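Side-chain contacts in unique short US2 glycoprotein (Human herpesvirus 5, PDB 1IM3), which redirects newly made MHC class I heavy chains from the endoplasmic reticulum to the cytosol for proteasomal destruction, masking infected cells from cytotoxic T lymphocytes: residues Glu6-Tyr11 with Leu60-Arg65; Gly15-Arg20 with Glu74-Arg79; Phe30-Lys35 with Leu45-Asp50. All blocks are in the same frame, centred on the assembly; numbering follows the deposited sequence.

Contact 1 (Glu6-Tyr11 with Leu60-Arg65); sequences EDNRCY and LKWNVR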
loop_
_atom_site.group_PDB
_atom_site.type_symbol
_atom_site.label_atom_id
_atom_site.label_comp_id
_atom_site.label_asym_id
_atom_site.label_seq_id
_atom_site.Cartn_x
_atom_site.Cartn_y
_atom_site.Cartn_z
ATOM N N GLU D 6 23.014 -16.514 -20.070
ATOM C CA GLU D 6 23.506 -17.465 -21.051
ATOM C C GLU D 6 22.577 -17.541 -22.243
ATOM O O GLU D 6 23.005 -17.448 -23.382
ATOM C CB GLU D 6 23.649 -18.866 -20.447
ATOM C CG GLU D 6 24.654 -18.980 -19.328
ATOM C CD GLU D 6 24.928 -20.428 -18.957
ATOM O OE1 GLU D 6 23.972 -21.231 -18.907
ATOM O OE2 GLU D 6 26.102 -20.761 -18.710
ATOM N N ASP D 7 21.292 -17.666 -21.992
ATOM C CA ASP D 7 20.381 -17.798 -23.100
ATOM C C ASP D 7 19.063 -17.159 -22.743
ATOM O O ASP D 7 18.810 -16.847 -21.589
ATOM C CB ASP D 7 20.198 -19.288 -23.404
ATOM C CG ASP D 7 19.437 -19.538 -24.689
ATOM O OD1 ASP D 7 19.855 -18.996 -25.748
ATOM O OD2 ASP D 7 18.425 -20.287 -24.632
ATOM N N ASN D 8 18.212 -17.023 -23.745
ATOM C CA ASN D 8 16.924 -16.390 -23.583
ATOM C C ASN D 8 16.205 -16.369 -24.918
ATOM O O ASN D 8 16.425 -15.482 -25.719
ATOM C CB ASN D 8 17.128 -14.960 -23.114
ATOM C CG ASN D 8 15.865 -14.137 -23.196
ATOM O OD1 ASN D 8 14.777 -14.631 -22.924
ATOM N ND2 ASN D 8 16.000 -12.867 -23.561
ATOM N N ARG D 9 15.350 -17.341 -25.170
ATOM C CA ARG D 9 14.623 -17.374 -26.428
ATOM C C ARG D 9 13.214 -17.795 -26.081
ATOM O O ARG D 9 12.958 -18.206 -24.952
ATOM C CB ARG D 9 15.270 -18.368 -27.397
ATOM C CG ARG D 9 16.613 -17.904 -27.949
ATOM C CD ARG D 9 17.198 -18.950 -28.869
ATOM N NE ARG D 9 17.397 -20.206 -28.151
ATOM C CZ ARG D 9 17.848 -21.328 -28.703
ATOM N NH1 ARG D 9 18.152 -21.356 -30.001
ATOM N NH2 ARG D 9 18.008 -22.420 -27.953
ATOM N N CYS D 10 12.305 -17.698 -27.041
ATOM C CA CYS D 10 10.911 -18.048 -26.820
ATOM C C CYS D 10 10.250 -18.179 -28.191
ATOM O O CYS D 10 10.770 -17.684 -29.180
ATOM C CB CYS D 10 10.229 -16.927 -26.023
ATOM S SG CYS D 10 10.485 -15.313 -26.845
ATOM N N TYR D 11 9.111 -18.850 -28.248
ATOM C CA TYR D 11 8.390 -19.004 -29.501
ATOM C C TYR D 11 6.960 -19.333 -29.141
ATOM O O TYR D 11 6.687 -19.847 -28.051
ATOM C CB TYR D 11 9.016 -20.108 -30.378
ATOM C CG TYR D 11 8.864 -21.535 -29.889
ATOM C CD1 TYR D 11 7.646 -22.225 -30.026
ATOM C CD2 TYR D 11 9.935 -22.207 -29.295
ATOM C CE1 TYR D 11 7.499 -23.547 -29.581
ATOM C CE2 TYR D 11 9.799 -23.538 -28.844
ATOM C CZ TYR D 11 8.580 -24.193 -28.990
ATOM O OH TYR D 11 8.447 -25.483 -28.531
ATOM N N LEU D 60 19.873 -19.972 -12.403
ATOM C CA LEU D 60 18.426 -19.818 -12.497
ATOM C C LEU D 60 18.104 -20.149 -13.950
ATOM O O LEU D 60 18.624 -19.524 -14.890
ATOM C CB LEU D 60 18.018 -18.384 -12.138
ATOM C CG LEU D 60 16.550 -17.956 -11.997
ATOM C CD1 LEU D 60 16.077 -17.472 -13.308
ATOM C CD2 LEU D 60 15.661 -19.094 -11.471
ATOM N N LYS D 61 17.276 -21.161 -14.142
ATOM C CA LYS D 61 16.901 -21.561 -15.485
ATOM C C LYS D 61 15.392 -21.700 -15.620
ATOM O O LYS D 61 14.683 -22.080 -14.671
ATOM C CB LYS D 61 17.558 -22.892 -15.837
ATOM C CG LYS D 61 19.072 -22.830 -15.898
ATOM C CD LYS D 61 19.656 -24.216 -16.070
ATOM C CE LYS D 61 21.159 -24.166 -16.316
ATOM N NZ LYS D 61 21.691 -25.526 -16.607
ATOM N N TRP D 62 14.892 -21.394 -16.809
ATOM C CA TRP D 62 13.475 -21.524 -17.038
ATOM C C TRP D 62 13.223 -22.291 -18.317
ATOM O O TRP D 62 14.037 -22.273 -19.237
ATOM C CB TRP D 62 12.800 -20.151 -17.061
ATOM C CG TRP D 62 13.292 -19.197 -18.076
ATOM C CD1 TRP D 62 12.715 -18.927 -19.277
ATOM C CD2 TRP D 62 14.401 -18.280 -17.953
ATOM N NE1 TRP D 62 13.380 -17.898 -19.906
ATOM C CE2 TRP D 62 14.414 -17.483 -19.117
ATOM C CE3 TRP D 62 15.367 -18.050 -16.970
ATOM C CZ2 TRP D 62 15.363 -16.465 -19.327
ATOM C CZ3 TRP D 62 16.307 -17.040 -17.171
ATOM C CH2 TRP D 62 16.298 -16.256 -18.341
ATOM N N ASN D 63 12.091 -22.976 -18.348
ATOM C CA ASN D 63 11.683 -23.801 -19.463
ATOM C C ASN D 63 10.154 -23.763 -19.501
ATOM O O ASN D 63 9.474 -24.767 -19.301
ATOM C CB ASN D 63 12.166 -25.234 -19.250
ATOM C CG ASN D 63 11.867 -26.130 -20.449
ATOM O OD1 ASN D 63 11.764 -25.643 -21.574
ATOM N ND2 ASN D 63 11.741 -27.440 -20.216
ATOM N N VAL D 64 9.633 -22.575 -19.739
ATOM C CA VAL D 64 8.200 -22.347 -19.795
ATOM C C VAL D 64 7.577 -23.119 -20.949
ATOM O O VAL D 64 7.977 -22.953 -22.100
ATOM C CB VAL D 64 7.911 -20.848 -19.955
ATOM C CG1 VAL D 64 6.405 -20.605 -20.063
ATOM C CG2 VAL D 64 8.480 -20.093 -18.763
ATOM N N ARG D 65 6.608 -23.968 -20.647
ATOM C CA ARG D 65 5.983 -24.784 -21.679
ATOM C C ARG D 65 4.459 -24.635 -21.702
ATOM O O ARG D 65 3.799 -24.642 -20.659
ATOM C CB ARG D 65 6.382 -26.259 -21.486
ATOM C CG ARG D 65 7.881 -26.535 -21.639
ATOM C CD ARG D 65 8.315 -27.800 -20.915
ATOM N NE ARG D 65 8.438 -27.610 -19.473
ATOM C CZ ARG D 65 8.838 -28.555 -18.628
ATOM N NH1 ARG D 65 9.154 -29.760 -19.090
ATOM N NH2 ARG D 65 8.924 -28.295 -17.325
HETATM O O HOH W 1 13.324 -16.669 -22.499
#

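Contact 2 (Gly15-Arg20 with Glu74-Arg79); sequences GKLFAR and ETLALR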
loop_
_atom_site.group_PDB
_atom_site.type_symbol
_atom_site.label_atom_id
_atom_site.label_comp_id
_atom_site.label_asym_id
_atom_site.label_seq_id
_atom_site.Cartn_x
_atom_site.Cartn_y
_atom_site.Cartn_z
ATOM N N GLY D 15 -1.257 -20.493 -29.925
ATOM C CA GLY D 15 -1.760 -19.882 -28.708
ATOM C C GLY D 15 -1.081 -20.236 -27.403
ATOM O O GLY D 15 -1.652 -20.033 -26.331
ATOM N N LYS D 16 0.132 -20.765 -27.489
ATOM C CA LYS D 16 0.880 -21.133 -26.306
ATOM C C LYS D 16 2.319 -20.609 -26.392
ATOM O O LYS D 16 2.933 -20.569 -27.458
ATOM C CB LYS D 16 0.859 -22.653 -26.127
ATOM C CG LYS D 16 -0.522 -23.212 -25.802
ATOM C CD LYS D 16 -0.428 -24.699 -25.536
ATOM C CE LYS D 16 -1.736 -25.281 -25.039
ATOM N NZ LYS D 16 -1.582 -26.753 -24.782
ATOM N N LEU D 17 2.848 -20.183 -25.254
ATOM C CA LEU D 17 4.204 -19.675 -25.185
ATOM C C LEU D 17 5.169 -20.736 -24.662
ATOM O O LEU D 17 4.844 -21.519 -23.766
ATOM C CB LEU D 17 4.238 -18.447 -24.274
ATOM C CG LEU D 17 5.587 -17.854 -23.868
ATOM C CD1 LEU D 17 6.279 -17.287 -25.096
ATOM C CD2 LEU D 17 5.389 -16.763 -22.833
ATOM N N PHE D 18 6.352 -20.774 -25.259
ATOM C CA PHE D 18 7.415 -21.698 -24.856
ATOM C C PHE D 18 8.620 -20.780 -24.735
ATOM O O PHE D 18 8.969 -20.096 -25.695
ATOM C CB PHE D 18 7.681 -22.755 -25.927
ATOM C CG PHE D 18 6.650 -23.837 -25.982
ATOM C CD1 PHE D 18 6.898 -25.085 -25.411
ATOM C CD2 PHE D 18 5.422 -23.607 -26.596
ATOM C CE1 PHE D 18 5.928 -26.100 -25.449
ATOM C CE2 PHE D 18 4.449 -24.605 -26.641
ATOM C CZ PHE D 18 4.702 -25.856 -26.065
ATOM N N ALA D 19 9.230 -20.727 -23.555
ATOM C CA ALA D 19 10.379 -19.856 -23.359
ATOM C C ALA D 19 11.409 -20.563 -22.499
ATOM O O ALA D 19 11.086 -21.130 -21.460
ATOM C CB ALA D 19 9.946 -18.564 -22.700
ATOM N N ARG D 20 12.652 -20.530 -22.963
ATOM C CA ARG D 20 13.741 -21.176 -22.257
ATOM C C ARG D 20 14.868 -20.177 -22.087
ATOM O O ARG D 20 15.145 -19.379 -22.981
ATOM C CB ARG D 20 14.238 -22.384 -23.048
ATOM C CG ARG D 20 15.319 -23.170 -22.327
ATOM C CD ARG D 20 15.629 -24.444 -23.079
ATOM N NE ARG D 20 14.409 -25.212 -23.308
ATOM C CZ ARG D 20 14.330 -26.282 -24.091
ATOM N NH1 ARG D 20 15.410 -26.712 -24.729
ATOM N NH2 ARG D 20 13.175 -26.921 -24.235
ATOM N N GLU D 74 2.990 -9.854 -28.132
ATOM C CA GLU D 74 4.066 -9.353 -28.952
ATOM C C GLU D 74 5.412 -9.882 -28.482
ATOM O O GLU D 74 5.999 -10.742 -29.139
ATOM C CB GLU D 74 4.095 -7.841 -28.916
ATOM C CG GLU D 74 3.304 -7.206 -30.035
ATOM C CD GLU D 74 3.543 -5.715 -30.123
ATOM O OE1 GLU D 74 4.725 -5.299 -30.065
ATOM O OE2 GLU D 74 2.552 -4.965 -30.257
ATOM N N THR D 75 5.913 -9.324 -27.370
ATOM C CA THR D 75 7.187 -9.747 -26.781
ATOM C C THR D 75 7.084 -10.182 -25.296
ATOM O O THR D 75 6.141 -9.798 -24.583
ATOM C CB THR D 75 8.275 -8.636 -26.882
ATOM O OG1 THR D 75 7.970 -7.558 -25.995
ATOM C CG2 THR D 75 8.348 -8.093 -28.288
ATOM N N LEU D 76 8.043 -11.011 -24.858
ATOM C CA LEU D 76 8.120 -11.473 -23.474
ATOM C C LEU D 76 8.997 -10.474 -22.727
ATOM O O LEU D 76 10.169 -10.297 -23.069
ATOM C CB LEU D 76 8.764 -12.871 -23.373
ATOM C CG LEU D 76 9.046 -13.368 -21.934
ATOM C CD1 LEU D 76 7.735 -13.542 -21.194
ATOM C CD2 LEU D 76 9.792 -14.681 -21.952
ATOM N N ALA D 77 8.427 -9.791 -21.741
ATOM C CA ALA D 77 9.201 -8.856 -20.927
ATOM C C ALA D 77 9.471 -9.626 -19.642
ATOM O O ALA D 77 8.560 -9.917 -18.875
ATOM C CB ALA D 77 8.409 -7.602 -20.623
ATOM N N LEU D 78 10.728 -9.954 -19.414
ATOM C CA LEU D 78 11.099 -10.736 -18.256
ATOM C C LEU D 78 11.837 -9.939 -17.201
ATOM O O LEU D 78 13.000 -9.579 -17.385
ATOM C CB LEU D 78 11.953 -11.917 -18.714
ATOM C CG LEU D 78 12.294 -12.998 -17.694
ATOM C CD1 LEU D 78 11.020 -13.511 -17.032
ATOM C CD2 LEU D 78 13.032 -14.141 -18.413
ATOM N N ARG D 79 11.159 -9.646 -16.096
ATOM C CA ARG D 79 11.782 -8.918 -15.001
ATOM C C ARG D 79 12.342 -9.956 -14.043
ATOM O O ARG D 79 11.657 -10.889 -13.654
ATOM C CB ARG D 79 10.762 -8.025 -14.278
ATOM C CG ARG D 79 11.299 -7.342 -13.011
ATOM C CD ARG D 79 10.278 -6.397 -12.355
ATOM N NE ARG D 79 10.783 -5.859 -11.093
ATOM C CZ ARG D 79 10.591 -6.422 -9.902
ATOM N NH1 ARG D 79 9.888 -7.555 -9.776
ATOM N NH2 ARG D 79 11.116 -5.859 -8.834
#

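Contact 3 (Phe30-Lys35 with Leu45-Asp50); sequences FVFDPK and LYVHAD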
loop_
_atom_site.group_PDB
_atom_site.type_symbol
_atom_site.label_atom_id
_atom_site.label_comp_id
_atom_site.label_asym_id
_atom_site.label_seq_id
_atom_site.Cartn_x
_atom_site.Cartn_y
_atom_site.Cartn_z
ATOM N N PHE D 30 15.991 -15.454 -5.616
ATOM C CA PHE D 30 15.532 -14.876 -6.877
ATOM C C PHE D 30 14.017 -14.656 -6.937
ATOM O O PHE D 30 13.261 -15.171 -6.117
ATOM C CB PHE D 30 15.874 -15.809 -8.036
ATOM C CG PHE D 30 14.911 -16.970 -8.159
ATOM C CD1 PHE D 30 14.973 -18.041 -7.259
ATOM C CD2 PHE D 30 13.857 -16.931 -9.087
ATOM C CE1 PHE D 30 14.004 -19.057 -7.264
ATOM C CE2 PHE D 30 12.864 -17.938 -9.116
ATOM C CZ PHE D 30 12.934 -19.010 -8.200
ATOM N N VAL D 31 13.600 -13.890 -7.942
ATOM C CA VAL D 31 12.199 -13.636 -8.225
ATOM C C VAL D 31 12.109 -13.737 -9.743
ATOM O O VAL D 31 12.870 -13.093 -10.457
ATOM C CB VAL D 31 11.726 -12.229 -7.816
ATOM C CG1 VAL D 31 10.244 -12.093 -8.129
ATOM C CG2 VAL D 31 11.969 -11.997 -6.322
ATOM N N PHE D 32 11.202 -14.581 -10.230
ATOM C CA PHE D 32 11.007 -14.760 -11.681
ATOM C C PHE D 32 9.702 -14.023 -11.961
ATOM O O PHE D 32 8.640 -14.467 -11.537
ATOM C CB PHE D 32 10.854 -16.244 -12.019
ATOM C CG PHE D 32 10.799 -16.541 -13.492
ATOM C CD1 PHE D 32 11.936 -16.438 -14.288
ATOM C CD2 PHE D 32 9.610 -16.956 -14.087
ATOM C CE1 PHE D 32 11.893 -16.747 -15.648
ATOM C CE2 PHE D 32 9.565 -17.268 -15.455
ATOM C CZ PHE D 32 10.717 -17.161 -16.223
ATOM N N ASP D 33 9.775 -12.910 -12.678
ATOM C CA ASP D 33 8.584 -12.090 -12.907
ATOM C C ASP D 33 8.304 -11.853 -14.404
ATOM O O ASP D 33 8.577 -10.786 -14.931
ATOM C CB ASP D 33 8.809 -10.762 -12.160
ATOM C CG ASP D 33 7.584 -9.856 -12.153
ATOM O OD1 ASP D 33 6.512 -10.255 -12.660
ATOM O OD2 ASP D 33 7.700 -8.729 -11.632
ATOM N N PRO D 34 7.746 -12.854 -15.092
ATOM C CA PRO D 34 7.449 -12.751 -16.528
ATOM C C PRO D 34 6.207 -11.940 -16.892
ATOM O O PRO D 34 5.167 -12.051 -16.252
ATOM C CB PRO D 34 7.343 -14.211 -16.962
ATOM C CG PRO D 34 6.700 -14.844 -15.782
ATOM C CD PRO D 34 7.442 -14.204 -14.594
ATOM N N LYS D 35 6.335 -11.109 -17.917
ATOM C CA LYS D 35 5.213 -10.286 -18.374
ATOM C C LYS D 35 4.976 -10.457 -19.865
ATOM O O LYS D 35 5.917 -10.671 -20.627
ATOM C CB LYS D 35 5.455 -8.790 -18.138
ATOM C CG LYS D 35 5.343 -8.254 -16.708
ATOM C CD LYS D 35 6.688 -8.277 -15.981
ATOM C CE LYS D 35 6.746 -7.336 -14.762
ATOM N NZ LYS D 35 5.809 -7.634 -13.633
ATOM N N LEU D 45 2.429 -12.752 -16.302
ATOM C CA LEU D 45 2.235 -14.120 -16.707
ATOM C C LEU D 45 2.559 -14.954 -15.492
ATOM O O LEU D 45 3.376 -14.581 -14.653
ATOM C CB LEU D 45 3.175 -14.505 -17.816
ATOM C CG LEU D 45 2.876 -13.833 -19.160
ATOM C CD1 LEU D 45 4.003 -14.142 -20.156
ATOM C CD2 LEU D 45 1.520 -14.335 -19.697
ATOM N N TYR D 46 1.892 -16.095 -15.411
ATOM C CA TYR D 46 2.104 -17.040 -14.329
ATOM C C TYR D 46 2.542 -18.388 -14.846
ATOM O O TYR D 46 1.816 -19.008 -15.653
ATOM C CB TYR D 46 0.827 -17.219 -13.567
ATOM C CG TYR D 46 0.413 -15.891 -13.102
ATOM C CD1 TYR D 46 0.966 -15.324 -11.950
ATOM C CD2 TYR D 46 -0.500 -15.134 -13.838
ATOM C CE1 TYR D 46 0.614 -14.057 -11.541
ATOM C CE2 TYR D 46 -0.854 -13.850 -13.443
ATOM C CZ TYR D 46 -0.303 -13.326 -12.295
ATOM O OH TYR D 46 -0.708 -12.058 -11.925
ATOM N N VAL D 47 3.722 -18.815 -14.393
ATOM C CA VAL D 47 4.283 -20.084 -14.793
ATOM C C VAL D 47 4.339 -21.092 -13.654
ATOM O O VAL D 47 4.566 -20.726 -12.499
ATOM C CB VAL D 47 5.695 -19.891 -15.359
ATOM C CG1 VAL D 47 5.667 -18.745 -16.324
ATOM C CG2 VAL D 47 6.703 -19.692 -14.247
ATOM N N HIS D 48 4.131 -22.357 -14.000
ATOM C CA HIS D 48 4.155 -23.448 -13.039
ATOM C C HIS D 48 5.590 -23.575 -12.511
ATOM O O HIS D 48 6.537 -23.286 -13.254
ATOM C CB HIS D 48 3.684 -24.725 -13.729
ATOM C CG HIS D 48 3.498 -25.879 -12.797
ATOM N ND1 HIS D 48 4.551 -26.629 -12.323
ATOM C CD2 HIS D 48 2.382 -26.392 -12.225
ATOM C CE1 HIS D 48 4.091 -27.554 -11.497
ATOM N NE2 HIS D 48 2.778 -27.430 -11.421
ATOM N N ALA D 49 5.745 -23.974 -11.255
ATOM C CA ALA D 49 7.081 -24.079 -10.657
ATOM C C ALA D 49 8.000 -25.044 -11.406
ATOM O O ALA D 49 9.222 -24.879 -11.386
ATOM C CB ALA D 49 6.979 -24.476 -9.154
ATOM N N ASP D 50 7.431 -26.043 -12.064
ATOM C CA ASP D 50 8.253 -27.013 -12.777
ATOM C C ASP D 50 9.008 -26.370 -13.948
ATOM O O ASP D 50 9.989 -26.925 -14.449
ATOM C CB ASP D 50 7.415 -28.177 -13.333
ATOM C CG ASP D 50 6.885 -29.106 -12.258
ATOM O OD1 ASP D 50 7.266 -28.978 -11.064
ATOM O OD2 ASP D 50 6.084 -29.978 -12.649
#

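Contact 1 (Glu6-Tyr11 with Leu60-Arg65)
Trp62 reaches Asn8 and Asp7 with the benzo end of its indole, and it illustrates how two strands that are not sheet neighbours can still be joined by one large side chain. The direct touches are loose van der Waals ones. Trp62 CZ2 lies 4.1 Å from Asn8 OD1, which sits at the ring edge near its plane, while the backbone Asp7 O comes in obliquely at a similar range. Amide and ring planes are turned 58° apart. Trp62 CG stands between its backbone N and carbonyl carbon (chi1 59°), a torsion that carries the indole over to the other strand.

The polar link is a water. Trp62 NE1 donates to it at 2.9 Å, the water lying in the ring plane, and the same water is 2.9 Å from Arg9 O. Its 2.5 Å approach to Asn8 OD1 is short enough to be doubtful in detail. Asn8 ND2 is bonded to Arg90 O.

Of the charged groups, Glu6 OE1 and Lys61 NZ, 5.4 Å apart, are not in contact and could attract each other at most weakly; Glu6 OE1 is bonded to Ser22 OG.

Strand 16-25 runs between strands 3-12 and 59-68 in this antiparallel sheet, with a classic beta bulge where Glu6 and Asp7 face Ser22; Leu89 of strand 85-91, in the second sheet, packs against both Asn8 and Trp62.

Contact 2 (Gly15-Arg20 with Glu74-Arg79)
Leu76 packs onto Leu17 and Ala19 by its two methyl branches, which makes it a compact example of how one leucine can bridge two layers of a beta sandwich. Its CB points toward strand 16-25 but stops short of it, and serves mainly to set the direction of the rest. CG is swung anti to the backbone N (chi1 173°), yet it too remains about 5.3 Å from Ala19 CB. Contact begins at the fork. CD2 reaches Ala19 CB at 4.0 Å, a methyl-to-methyl meeting in which the small side chain of Ala19 leaves the leucine to span most of the gap. CD1 turns the other way along strand 16-25 and lies 4.3 Å from Leu17 CD2.

The two strands belong to different sheets of this lumenal immunoglobulin-like domain: 16-25 sits between 3-12 and 59-68, whereas 75-82 sits between 30-37 and 85-91. All three touching residues are buried, and the join between them is wholly apolar. The same CD1 also comes 3.9 Å from Leu45 CD1, and Leu45 joins Leu76 and Leu17 in a leucine cluster. Leu76 also packs on Cys91, whose disulfide to Cys10 ties strand 85-91 to strand 3-12 and spans the same two sheets covalently, while Cys10 in turn rests against Ala19.

Contact 3 (Phe30-Lys35 with Leu45-Asp50)
Phe32 is the first residue of 30-35 to meet the opposing loop, touching Val47 from within the strand. The setting is an immunoglobulin-like beta sandwich: strand 30-37 lies between strand 75-82 and the short strand 42-44, and residues 45-50 form the connection that leaves 42-44 for strand 52-55 in the other sheet. The bond by which the Phe32 side chain leaves the backbone points toward the loop, a chi1 of -174° turns CG to the opposite side from the backbone N, and CE2 meets Val47 CG2 at 3.9 Å. The methyl approaches obliquely, while the two side chains cross at about a right angle. Leu78 and Trp62 also pack on this ring.

The side chain of Asp33 leaves the backbone away from the loop and belongs to a charge network instead. Its OD1 forms a salt bridge with Lys35 NZ, and Arg79 and a basic side chain of another protein chain pair with the same carboxylate; this face thus joins the interface of the complex, consistent with recognition of class I molecules by the lumenal domain.

Pro34 carries much of the contact. Its CG is 4.1 Å from Val47 CG1 and also 4.1 Å from Leu45 CB, so this one carbon meets both side chains. Its carbonyl accepts the one backbone hydrogen bond between the segments, Leu45 N to Pro34 O, 2.8 Å long and fairly straight at 165°, though the donor is tilted 29° from the carbonyl plane.

The first bond of the Lys35 side chain points away from the loop, and NZ binds Asn44 OD1 and the backbone of another protein chain besides its salt bridge to Asp33. What Lys35 offers the loop is backbone: Leu45, its CG anti to its own carbonyl carbon, lays CD1 3.8 Å from Lys35 C.

The three contacts show how one small sandwich core is assembled from contacts whose residues touch one another. Contact 1 operates within one sheet across an intervening strand, and contact 2 supplies that strand: Val64 N and Ala19 O, 2.7 Å apart, make a probable hydrogen bond, and the centres of contacts 1 and 2 are about 9 Å apart. Contact 3 lies with its centre about 11 Å from either. Trp62 of contact 1 touches both of the others, its CZ2 being 3.4 Å from Leu78 CD2 in 74-79 and its CG 3.7 Å from Phe32 CE1 in 30-35. Segments 74-79 and 30-35 are neighbours in the second sheet, where Ala77 O and Lys35 N probably bond at 2.7 Å.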